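Local structure of DynE8 (Micromonospora chersina, 4AMM) at residues A[311-316]-A[337-342]; A[153-158]-A[348-353]; A[95-100]-A[386-391]; A[199-204]-A[287-292]. The protein is an iterative enediyne polyketide synthase of the dynemicin pathway, represented here by its acyltransferase domain, which probably loads malonyl units for chain building. All coordinates share one frame; numbering follows the deposited sequence. Where two conformers were deposited one is given.

Contact 1. Residues A[311-316]-A[337-342]; sequences GAWWAD and LGLLDA
Trp313 meets Leu339 where the loop after strand 305-306 passes the C-terminal end of helix 333-339 in the acyltransferase domain. The contact is mainly an indole ring laid against a leucine. Leu339 CD1 sits over the face of the five-membered ring of Trp313, 4.3 Å from its centroid and 9° off the normal. This is a CH-pi contact. Leu339 CB covers the same indole nearer its rim, 3.8 Å above the plane. The Trp313 side chain has CG anti to its carbonyl carbon (chi1 -67°), which carries the ring toward the helix end. There CZ2 comes 3.3 Å from Leu339 O. Leu340 CD1 touches CH2 at the ring edge, near the plane.

Leu339 CD1 also packs against the loop backbone, 3.5 Å from Ala312 CA and close to Gly311 O. No direct hydrogen bond joins the segments. One water bridges them instead. It lies at the ring edge, in the indole plane, takes a weak bond from Trp313 NE1 and gives a 2.6 Å bond to Leu339 O.

Leu340 is the first residue past the helix. Its side chain also touches Val170 and Leu345, so it faces the parallel sheet. Arg363 binds the carbonyls of Leu337 and Leu340 at the helix end. On the loop side, Trp313 rests on Pro304, while Trp314 packs between helices 178-185 and 319-328.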
loop_
_atom_site.group_PDB
_atom_site.type_symbol
_atom_site.label_atom_id
_atom_site.label_comp_id
_atom_site.label_asym_id
_atom_site.label_seq_id
_atom_site.Cartn_x
_atom_site.Cartn_y
_atom_site.Cartn_z
ATOM N N GLY A 311 3.441 10.105 13.489
ATOM C CA GLY A 311 2.444 10.868 12.762
ATOM C C GLY A 311 2.975 12.200 12.218
ATOM O O GLY A 311 2.180 13.165 12.030
ATOM N N ALA A 312 4.270 12.226 11.997
ATOM C CA ALA A 312 4.992 13.436 11.514
ATOM C C ALA A 312 6.013 12.983 10.574
ATOM O O ALA A 312 6.390 11.833 10.403
ATOM C CB ALA A 312 5.657 14.167 12.706
ATOM N N TRP A 313 6.509 13.935 9.788
ATOM C CA TRP A 313 7.631 13.622 8.970
ATOM C C TRP A 313 8.861 13.176 9.753
ATOM O O TRP A 313 9.176 13.737 10.865
ATOM C CB TRP A 313 8.029 14.855 8.055
ATOM C CG TRP A 313 7.048 15.185 7.050
ATOM C CD1 TRP A 313 6.195 16.241 7.084
ATOM C CD2 TRP A 313 6.697 14.423 5.882
ATOM N NE1 TRP A 313 5.359 16.215 6.003
ATOM C CE2 TRP A 313 5.666 15.127 5.240
ATOM C CE3 TRP A 313 7.217 13.249 5.289
ATOM C CZ2 TRP A 313 5.112 14.692 4.044
ATOM C CZ3 TRP A 313 6.676 12.814 4.121
ATOM C CH2 TRP A 313 5.593 13.540 3.509
ATOM N N TRP A 314 9.612 12.238 9.203
ATOM C CA TRP A 314 10.836 11.824 9.845
ATOM C C TRP A 314 11.807 13.008 9.722
ATOM O O TRP A 314 12.019 13.558 8.666
ATOM C CB TRP A 314 11.351 10.604 9.095
ATOM C CG TRP A 314 12.313 9.879 9.839
ATOM C CD1 TRP A 314 13.623 10.293 10.024
ATOM C CD2 TRP A 314 12.187 8.601 10.560
ATOM N NE1 TRP A 314 14.294 9.377 10.786
ATOM C CE2 TRP A 314 13.454 8.377 11.176
ATOM C CE3 TRP A 314 11.177 7.647 10.778
ATOM C CZ2 TRP A 314 13.732 7.263 11.905
ATOM C CZ3 TRP A 314 11.452 6.567 11.536
ATOM C CH2 TRP A 314 12.720 6.370 12.144
ATOM N N ALA A 315 12.375 13.393 10.855
ATOM C CA ALA A 315 13.379 14.476 10.789
ATOM C C ALA A 315 14.713 13.866 11.289
ATOM O O ALA A 315 15.315 13.062 10.587
ATOM C CB ALA A 315 12.894 15.665 11.593
ATOM N N ASP A 316 15.117 14.206 12.509
ATOM C CA ASP A 316 16.442 13.888 13.059
ATOM C C ASP A 316 16.429 12.651 13.940
ATOM O O ASP A 316 17.394 12.366 14.649
ATOM C CB ASP A 316 16.882 15.081 13.939
ATOM C CG ASP A 316 17.441 16.257 13.139
ATOM O OD1 ASP A 316 17.903 16.067 11.981
ATOM O OD2 ASP A 316 17.426 17.392 13.699
ATOM N N LEU A 337 -0.909 9.466 6.445
ATOM C CA LEU A 337 -1.468 9.544 5.130
ATOM C C LEU A 337 -1.884 10.971 4.847
ATOM O O LEU A 337 -1.682 11.438 3.698
ATOM C CB LEU A 337 -2.674 8.564 4.994
ATOM C CG LEU A 337 -3.365 8.539 3.655
ATOM C CD1 LEU A 337 -2.487 7.985 2.580
ATOM C CD2 LEU A 337 -4.727 7.733 3.793
ATOM N N GLY A 338 -2.388 11.655 5.821
ATOM C CA GLY A 338 -2.805 13.054 5.651
ATOM C C GLY A 338 -1.573 13.900 5.368
ATOM O O GLY A 338 -1.725 14.931 4.624
ATOM N N LEU A 339 -0.396 13.550 5.853
ATOM C CA LEU A 339 0.812 14.364 5.591
ATOM C C LEU A 339 1.250 14.181 4.179
ATOM O O LEU A 339 1.841 15.120 3.574
ATOM C CB LEU A 339 1.962 13.915 6.502
ATOM C CG LEU A 339 1.871 14.379 7.932
ATOM C CD1 LEU A 339 3.061 13.709 8.625
ATOM C CD2 LEU A 339 2.005 15.911 8.059
ATOM N N LEU A 340 1.113 12.994 3.612
ATOM C CA LEU A 340 1.661 12.688 2.309
ATOM C C LEU A 340 0.756 13.318 1.277
ATOM O O LEU A 340 -0.341 12.877 1.054
ATOM C CB LEU A 340 1.830 11.125 2.220
ATOM C CG LEU A 340 2.475 10.456 1.033
ATOM C CD1 LEU A 340 3.878 11.025 0.656
ATOM C CD2 LEU A 340 2.504 8.919 1.272
ATOM N N ASP A 341 1.182 14.417 0.668
ATOM C CA ASP A 341 0.369 15.175 -0.301
ATOM C C ASP A 341 0.633 14.588 -1.681
ATOM O O ASP A 341 1.719 14.757 -2.238
ATOM C CB ASP A 341 0.764 16.635 -0.193
ATOM C CG ASP A 341 0.201 17.514 -1.387
ATOM O OD1 ASP A 341 -0.814 17.127 -2.050
ATOM O OD2 ASP A 341 0.821 18.586 -1.660
ATOM N N ALA A 342 -0.311 13.792 -2.173
ATOM C CA ALA A 342 -0.049 13.060 -3.381
ATOM C C ALA A 342 -1.361 12.844 -4.070
ATOM O O ALA A 342 -2.355 12.458 -3.440
ATOM C CB ALA A 342 0.604 11.675 -3.089
HETATM O O HOH W 1 2.647 17.532 4.264
#

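Contact 2. Residues A[153-158]-A[348-353]; sequences ADSLAG and VGPGRM
The backbones of Ser155 and Gly349 come very close, with Ser155 CA only 4.0 Å from Gly349 CA. Residues 153-158 are helical, and 348-352 form the loop from strand 344-347 to helix 353-360. A second approach follows one turn along the helix, where Gly158 CA is 5.3 Å from Val348 CA. Both glycines lack side chains, which leaves the loop lying directly on the helix.

Val348 CG1, anti to the backbone N (chi1 -173°), rests on the backbone of Gly158, 3.6 Å from its C atom. Ser155 OG lies 3.2 Å from Val348 O and 3.4 Å from Gly349 CA. The hydroxyl also has Ile151 O of its own helix as a hydrogen-bond partner.

Helix 144-165 here packs on the loop at the end of strand 344-347, an inner strand of the parallel sheet. Ser155 lies near the presumed nucleophile elbow, a GxSxG pattern around Ser176, without touching it.

Toward the outer side, Asp154 and the Pro350 ring cross obliquely. Asp154 CB sits 3.7 Å from both Pro350 CG and Pro350 CD, and Asp154 OD2 is 3.6 Å from Pro350 CB. Pro104, in the loop after strand 99-103, touches both Ser155 and Pro350. The backbone of Val348 pairs with Leu102, and that of Gly349 with Ala370.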
loop_
_atom_site.group_PDB
_atom_site.type_symbol
_atom_site.label_atom_id
_atom_site.label_comp_id
_atom_site.label_asym_id
_atom_site.label_seq_id
_atom_site.Cartn_x
_atom_site.Cartn_y
_atom_site.Cartn_z
ATOM N N ALA A 153 10.656 -8.960 2.339
ATOM C CA ALA A 153 11.373 -9.406 1.108
ATOM C C ALA A 153 10.569 -8.990 -0.119
ATOM O O ALA A 153 11.179 -8.495 -1.120
ATOM C CB ALA A 153 11.589 -10.911 1.159
ATOM N N ASP A 154 9.261 -9.122 -0.127
ATOM C CA ASP A 154 8.447 -8.706 -1.299
ATOM C C ASP A 154 8.522 -7.201 -1.439
ATOM O O ASP A 154 8.582 -6.678 -2.562
ATOM C CB ASP A 154 6.994 -9.190 -1.236
ATOM C CG ASP A 154 6.865 -10.686 -1.481
ATOM O OD1 ASP A 154 7.678 -11.281 -2.235
ATOM O OD2 ASP A 154 5.890 -11.258 -0.932
ATOM N N SER A 155 8.432 -6.432 -0.356
ATOM C CA SER A 155 8.581 -4.941 -0.447
ATOM C C SER A 155 9.918 -4.571 -1.039
ATOM O O SER A 155 10.017 -3.570 -1.819
ATOM C CB SER A 155 8.313 -4.276 0.891
ATOM O OG SER A 155 6.942 -4.559 1.224
ATOM N N LEU A 156 10.976 -5.247 -0.624
ATOM C CA LEU A 156 12.322 -4.880 -1.146
ATOM C C LEU A 156 12.377 -5.228 -2.631
ATOM O O LEU A 156 13.027 -4.502 -3.392
ATOM C CB LEU A 156 13.401 -5.697 -0.386
ATOM C CG LEU A 156 13.537 -5.223 1.032
ATOM C CD1 LEU A 156 14.412 -6.250 1.822
ATOM C CD2 LEU A 156 14.181 -3.808 1.191
ATOM N N ALA A 157 11.711 -6.278 -3.084
ATOM C CA ALA A 157 11.605 -6.581 -4.538
ATOM C C ALA A 157 10.829 -5.482 -5.203
ATOM O O ALA A 157 11.229 -5.020 -6.314
ATOM C CB ALA A 157 10.929 -7.905 -4.751
ATOM N N GLY A 158 9.756 -4.964 -4.607
ATOM C CA GLY A 158 9.102 -3.779 -5.212
ATOM C C GLY A 158 10.000 -2.570 -5.248
ATOM O O GLY A 158 9.874 -1.843 -6.246
ATOM N N VAL A 348 3.727 -0.602 -2.461
ATOM C CA VAL A 348 4.963 -1.359 -2.862
ATOM C C VAL A 348 5.207 -2.557 -1.927
ATOM O O VAL A 348 5.875 -2.472 -0.898
ATOM C CB VAL A 348 6.145 -0.382 -2.744
ATOM C CG1 VAL A 348 7.480 -0.980 -3.307
ATOM C CG2 VAL A 348 5.885 0.916 -3.522
ATOM N N GLY A 349 4.594 -3.679 -2.257
ATOM C CA GLY A 349 4.645 -4.766 -1.282
ATOM C C GLY A 349 3.605 -5.677 -1.789
ATOM O O GLY A 349 2.941 -5.470 -2.848
ATOM N N PRO A 350 3.484 -6.795 -1.064
ATOM C CA PRO A 350 2.543 -7.818 -1.438
ATOM C C PRO A 350 1.152 -7.425 -0.972
ATOM O O PRO A 350 1.009 -6.804 0.071
ATOM C CB PRO A 350 3.060 -9.038 -0.632
ATOM C CG PRO A 350 3.785 -8.515 0.516
ATOM C CD PRO A 350 4.247 -7.087 0.166
ATOM N N GLY A 351 0.175 -7.838 -1.769
ATOM C CA GLY A 351 -1.241 -7.643 -1.503
ATOM C C GLY A 351 -1.659 -6.198 -1.750
ATOM O O GLY A 351 -0.913 -5.413 -2.335
ATOM N N ARG A 352 -2.835 -5.838 -1.292
ATOM C CA ARG A 352 -3.370 -4.483 -1.433
ATOM C C ARG A 352 -3.998 -3.924 -0.170
ATOM O O ARG A 352 -4.920 -3.091 -0.239
ATOM C CB ARG A 352 -4.272 -4.305 -2.683
ATOM C CG ARG A 352 -5.541 -5.055 -2.559
ATOM C CD ARG A 352 -6.445 -4.783 -3.839
ATOM N NE ARG A 352 -6.736 -3.336 -3.939
ATOM C CZ ARG A 352 -7.700 -2.707 -3.259
ATOM N NH1 ARG A 352 -8.545 -3.395 -2.470
ATOM N NH2 ARG A 352 -7.847 -1.383 -3.422
ATOM N N MET A 353 -3.428 -4.336 0.972
ATOM C CA MET A 353 -3.926 -3.876 2.305
ATOM C C MET A 353 -4.026 -2.404 2.377
ATOM O O MET A 353 -5.051 -1.853 2.790
ATOM C CB MET A 353 -2.952 -4.348 3.421
ATOM C CG MET A 353 -3.111 -3.638 4.774
ATOM S SD MET A 353 -1.770 -4.118 5.955
ATOM C CE MET A 353 -2.512 -3.305 7.334
#

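Contact 3. Residues A[95-100]-A[386-391]; sequences GPLRVG and FAAGAV
Leu97 N gives a 2.9 Å hydrogen bond to Ala388 O, the one direct hydrogen bond between the segments. The N-H...O angle is 149°, and the donor is tilted 22° from the carbonyl plane. Pro96 crowds the same oxygen, with Pro96 CA 3.3 Å from Ala388 O. A water lies 2.7 Å from Leu97 O and also within reach of Ala388 O, and may link the two carbonyls, though other acceptors compete for its protons.

Next to these polar contacts the interface is apolar. Val99 carries it through CG2, which is anti to the carbonyl carbon while CG1 is anti to the backbone N (chi1 177°). CG2 sits against two methyls, 3.6 Å from Ala388 CB and 3.9 Å from Ala390 CB. Leu97 CB adds a looser touch on Ala388 CB at 4.1 Å.

The shape of both backbones sets up this fit. Gly389 ends the helix that begins at residue 376 with a Schellman motif, with positive phi and its N bonded to Phe386 O. The turn brings Gly389 CA within 4.5 Å of Pro96 CA. On the other side, a cis peptide precedes Pro96 in the link from strand 89-92 of the antiparallel sheet to strand 99-103, the middle strand of the parallel sheet.

Further out, Arg53 NH1 binds the carbonyls of Phe386 and Val391, and Arg53 makes a cation-pi contact with the Phe386 ring. The Leu97 side chain packs on strands 81-84 and 89-92. The backbone of Val99 pairs with Val170, that of Gly100 with Leu344 and Val346, and that of Ala390 with Arg168.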
loop_
_atom_site.group_PDB
_atom_site.type_symbol
_atom_site.label_atom_id
_atom_site.label_comp_id
_atom_site.label_asym_id
_atom_site.label_seq_id
_atom_site.Cartn_x
_atom_site.Cartn_y
_atom_site.Cartn_z
ATOM N N GLY A 95 0.554 16.660 -16.543
ATOM C CA GLY A 95 1.319 16.154 -15.338
ATOM C C GLY A 95 2.727 16.718 -15.400
ATOM O O GLY A 95 3.051 17.571 -16.332
ATOM N N PRO A 96 3.613 16.232 -14.571
ATOM C CA PRO A 96 3.456 15.084 -13.667
ATOM C C PRO A 96 2.605 15.415 -12.501
ATOM O O PRO A 96 2.373 16.606 -12.174
ATOM C CB PRO A 96 4.869 14.781 -13.246
ATOM C CG PRO A 96 5.577 16.165 -13.328
ATOM C CD PRO A 96 5.016 16.686 -14.622
ATOM N N LEU A 97 1.989 14.374 -11.923
ATOM C CA LEU A 97 1.300 14.480 -10.662
ATOM C C LEU A 97 2.242 14.100 -9.517
ATOM O O LEU A 97 3.356 13.675 -9.752
ATOM C CB LEU A 97 0.131 13.481 -10.647
ATOM C CG LEU A 97 -0.754 13.613 -11.832
ATOM C CD1 LEU A 97 -1.974 12.781 -11.608
ATOM C CD2 LEU A 97 -1.263 14.994 -11.998
ATOM N N ARG A 98 1.819 14.316 -8.298
ATOM C CA ARG A 98 2.602 13.933 -7.113
ATOM C C ARG A 98 2.224 12.494 -6.737
ATOM O O ARG A 98 1.026 12.224 -6.536
ATOM C CB ARG A 98 2.234 14.814 -5.944
ATOM C CG ARG A 98 2.812 16.226 -6.160
ATOM C CD ARG A 98 2.390 17.196 -5.011
ATOM N NE ARG A 98 3.001 16.810 -3.773
ATOM C CZ ARG A 98 4.223 17.160 -3.384
ATOM N NH1 ARG A 98 4.988 17.932 -4.173
ATOM N NH2 ARG A 98 4.724 16.766 -2.226
ATOM N N VAL A 99 3.239 11.614 -6.662
ATOM C CA VAL A 99 2.993 10.179 -6.334
ATOM C C VAL A 99 3.630 9.892 -5.059
ATOM O O VAL A 99 4.804 10.178 -4.830
ATOM C CB VAL A 99 3.560 9.262 -7.457
ATOM C CG1 VAL A 99 3.354 7.795 -7.045
ATOM C CG2 VAL A 99 2.803 9.502 -8.769
ATOM N N GLY A 100 2.874 9.199 -4.142
ATOM C CA GLY A 100 3.440 8.764 -2.858
ATOM C C GLY A 100 3.496 7.260 -2.816
ATOM O O GLY A 100 2.688 6.624 -3.482
ATOM N N PHE A 386 3.511 5.457 -14.724
ATOM C CA PHE A 386 3.811 6.063 -16.031
ATOM C C PHE A 386 2.887 7.212 -16.293
ATOM O O PHE A 386 3.315 8.325 -16.634
ATOM C CB PHE A 386 3.761 5.000 -17.155
ATOM C CG PHE A 386 4.025 5.578 -18.526
ATOM C CD1 PHE A 386 5.360 5.692 -18.949
ATOM C CD2 PHE A 386 3.002 6.035 -19.308
ATOM C CE1 PHE A 386 5.631 6.264 -20.199
ATOM C CE2 PHE A 386 3.255 6.626 -20.537
ATOM C CZ PHE A 386 4.608 6.707 -21.010
ATOM N N ALA A 387 1.572 7.064 -16.147
ATOM C CA ALA A 387 0.634 8.125 -16.510
ATOM C C ALA A 387 0.870 9.308 -15.617
ATOM O O ALA A 387 0.748 10.461 -16.093
ATOM C CB ALA A 387 -0.803 7.624 -16.436
ATOM N N ALA A 388 1.165 9.126 -14.345
ATOM C CA ALA A 388 1.374 10.212 -13.404
ATOM C C ALA A 388 2.726 10.875 -13.596
ATOM O O ALA A 388 3.006 11.889 -12.935
ATOM C CB ALA A 388 1.225 9.703 -11.949
ATOM N N GLY A 389 3.573 10.335 -14.497
ATOM C CA GLY A 389 4.851 10.976 -14.778
ATOM C C GLY A 389 5.879 10.659 -13.743
ATOM O O GLY A 389 6.949 11.327 -13.788
ATOM N N ALA A 390 5.693 9.656 -12.884
ATOM C CA ALA A 390 6.746 9.304 -11.906
ATOM C C ALA A 390 7.819 8.386 -12.532
ATOM O O ALA A 390 8.886 8.276 -11.940
ATOM C CB ALA A 390 6.144 8.653 -10.670
ATOM N N VAL A 391 7.539 7.746 -13.664
ATOM C CA VAL A 391 8.504 6.956 -14.407
ATOM C C VAL A 391 8.397 7.350 -15.858
ATOM O O VAL A 391 7.282 7.732 -16.315
ATOM C CB VAL A 391 8.379 5.408 -14.228
ATOM C CG1 VAL A 391 8.497 5.023 -12.760
ATOM C CG2 VAL A 391 7.047 4.883 -14.816
HETATM O O HOH W 2 5.314 12.026 -10.670
#

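Contact 4. Residues A[199-204]-A[287-292]; sequences RARGEA and EALRRA
Arg201 meets Leu289 where two antiparallel helices of the acyltransferase domain pack side by side. Arg201 CB lies 3.8 Å from Leu289 CD1. The next atom, Arg201 CG, is still beside that methyl at 4.1 Å. CG is anti to the backbone N (chi1 -176°), and the chain runs extended from CG to NE. This carries the guanidinium away from its own helix into the protein interior, where Leu289 CD2 approaches it obliquely. The tip is held outside the two segments: NH1 bonds to Gln148 OE1, and NH2 to Ser176 OG and more weakly to Gln326 OE1. Two firm bonds on two nitrogens should fix the rotation of the group.

Ser176 is the serine of the presumed nucleophile elbow. Its spacing from Arg201 matches that of the arginine which holds the malonyl carboxylate in related malonyl transferases. A similar role for Arg201 is likely.

Along the rest of the interface the helices meet through alanines. Ala200 CB touches Ala292 CB at 3.6 Å, and Ala204 CB touches Ala288 CB at 3.8 Å. These small side chains allow the segment axes to come within 9.0 Å, at 163° between their directions. No hydrogen bond crosses between the segments.

A third helix, 319-328, closes on the pair: its Leu327 touches both Leu289 and Arg201. The same helix takes Arg290, through packing on Val320 and Val324 and a salt bridge to Glu321. Helix 191-206 is therefore joined to helices 283-294 and 319-328 on this side of the domain.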
loop_
_atom_site.group_PDB
_atom_site.type_symbol
_atom_site.label_atom_id
_atom_site.label_comp_id
_atom_site.label_asym_id
_atom_site.label_seq_id
_atom_site.Cartn_x
_atom_site.Cartn_y
_atom_site.Cartn_z
ATOM N N ARG A 199 13.410 -10.138 10.304
ATOM C CA ARG A 199 13.409 -11.510 10.859
ATOM C C ARG A 199 13.493 -11.315 12.379
ATOM O O ARG A 199 12.761 -11.991 13.094
ATOM C CB ARG A 199 14.668 -12.240 10.381
ATOM C CG ARG A 199 14.713 -12.609 8.989
ATOM C CD ARG A 199 15.936 -13.608 8.717
ATOM N NE ARG A 199 15.962 -13.846 7.283
ATOM C CZ ARG A 199 15.024 -14.532 6.634
ATOM N NH1 ARG A 199 14.017 -15.102 7.318
ATOM N NH2 ARG A 199 15.110 -14.666 5.305
ATOM N N ALA A 200 14.322 -10.437 12.892
ATOM C CA ALA A 200 14.440 -10.311 14.344
ATOM C C ALA A 200 13.121 -9.787 14.943
ATOM O O ALA A 200 12.714 -10.199 16.059
ATOM C CB ALA A 200 15.651 -9.380 14.681
ATOM N N ARG A 201 12.494 -8.867 14.256
ATOM C CA ARG A 201 11.288 -8.199 14.739
ATOM C C ARG A 201 10.175 -9.232 14.751
ATOM O O ARG A 201 9.421 -9.318 15.736
ATOM C CB ARG A 201 10.920 -7.053 13.799
ATOM C CG ARG A 201 9.720 -6.185 14.242
ATOM C CD ARG A 201 9.530 -5.075 13.205
ATOM N NE ARG A 201 8.551 -4.046 13.614
ATOM C CZ ARG A 201 7.239 -4.162 13.411
ATOM N NH1 ARG A 201 6.695 -5.278 12.932
ATOM N NH2 ARG A 201 6.455 -3.132 13.711
ATOM N N GLY A 202 10.037 -10.051 13.724
ATOM C CA GLY A 202 9.001 -11.068 13.733
ATOM C C GLY A 202 9.263 -12.114 14.777
ATOM O O GLY A 202 8.304 -12.546 15.481
ATOM N N GLU A 203 10.514 -12.492 14.988
ATOM C CA GLU A 203 10.817 -13.470 16.093
ATOM C C GLU A 203 10.426 -12.830 17.446
ATOM O O GLU A 203 9.720 -13.479 18.266
ATOM C CB GLU A 203 12.285 -13.850 16.021
ATOM C CG GLU A 203 12.754 -14.791 17.184
ATOM C CD GLU A 203 14.295 -15.015 17.237
ATOM O OE1 GLU A 203 15.044 -14.111 17.665
ATOM O OE2 GLU A 203 14.757 -16.099 16.822
ATOM N N ALA A 204 10.784 -11.560 17.659
ATOM C CA ALA A 204 10.506 -10.916 19.022
ATOM C C ALA A 204 8.973 -10.835 19.202
ATOM O O ALA A 204 8.426 -11.173 20.264
ATOM C CB ALA A 204 11.137 -9.535 19.107
ATOM N N GLU A 287 11.865 -4.653 23.785
ATOM C CA GLU A 287 13.230 -4.794 24.327
ATOM C C GLU A 287 14.126 -5.685 23.511
ATOM O O GLU A 287 15.335 -5.411 23.317
ATOM C CB GLU A 287 13.101 -5.283 25.781
ATOM C CG GLU A 287 14.481 -5.380 26.556
ATOM C CD GLU A 287 14.362 -5.914 28.026
ATOM O OE1 GLU A 287 13.412 -6.666 28.355
ATOM O OE2 GLU A 287 15.262 -5.577 28.850
ATOM N N ALA A 288 13.596 -6.783 23.018
ATOM C CA ALA A 288 14.377 -7.648 22.183
ATOM C C ALA A 288 14.691 -6.955 20.831
ATOM O O ALA A 288 15.850 -6.960 20.296
ATOM C CB ALA A 288 13.629 -9.003 21.917
ATOM N N LEU A 289 13.724 -6.249 20.253
ATOM C CA LEU A 289 13.961 -5.492 19.049
ATOM C C LEU A 289 15.029 -4.449 19.284
ATOM O O LEU A 289 15.861 -4.225 18.355
ATOM C CB LEU A 289 12.662 -4.865 18.566
ATOM C CG LEU A 289 12.772 -4.164 17.246
ATOM C CD1 LEU A 289 13.174 -5.134 16.135
ATOM C CD2 LEU A 289 11.519 -3.446 16.928
ATOM N N ARG A 290 15.040 -3.820 20.466
ATOM C CA ARG A 290 16.106 -2.827 20.694
ATOM C C ARG A 290 17.482 -3.458 20.496
ATOM O O ARG A 290 18.396 -2.807 19.937
ATOM C CB ARG A 290 16.000 -2.296 22.102
ATOM C CG ARG A 290 17.054 -1.188 22.394
ATOM C CD ARG A 290 16.921 -0.646 23.805
ATOM N NE ARG A 290 15.801 0.284 23.970
ATOM C CZ ARG A 290 15.851 1.585 23.679
ATOM N NH1 ARG A 290 16.974 2.099 23.162
ATOM N NH2 ARG A 290 14.783 2.350 23.865
ATOM N N ARG A 291 17.659 -4.671 20.959
ATOM C CA ARG A 291 19.008 -5.283 20.794
ATOM C C ARG A 291 19.372 -5.433 19.335
ATOM O O ARG A 291 20.551 -5.159 18.943
ATOM C CB ARG A 291 19.086 -6.632 21.477
ATOM C CG ARG A 291 18.799 -6.521 22.985
ATOM C CD ARG A 291 19.179 -7.828 23.746
ATOM N NE ARG A 291 18.367 -8.978 23.284
ATOM C CZ ARG A 291 17.220 -9.397 23.824
ATOM N NH1 ARG A 291 16.681 -8.756 24.845
ATOM N NH2 ARG A 291 16.589 -10.447 23.288
ATOM N N ALA A 292 18.435 -5.892 18.523
ATOM C CA ALA A 292 18.720 -6.134 17.115
ATOM C C ALA A 292 18.951 -4.811 16.411
ATOM O O ALA A 292 19.913 -4.632 15.633
ATOM C CB ALA A 292 17.621 -6.942 16.451
#

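In the fold
From the N terminus, contact 3 opens first at 95-100, then contact 2 at 153-158. Contact 4 opens at 199-204 and closes at 287-292. Contact 1 follows it in series, from 311-316 to 337-342. Contact 2 then closes at 348-353 and contact 3 at 386-391. Contacts 4 and 1 thus sit within contact 2, which sits within contact 3, and none cross. Contacts 1 and 3 touch directly, through a salt bridge of Asp341 with Arg98 and packing of Ala342 on strand 99-103. Contacts 2 and 3 both adjoin the parallel sheet. Contact 4 lies among the helices, about 37 Å from contact 3 between centres, on the opposite side of the chain's centre.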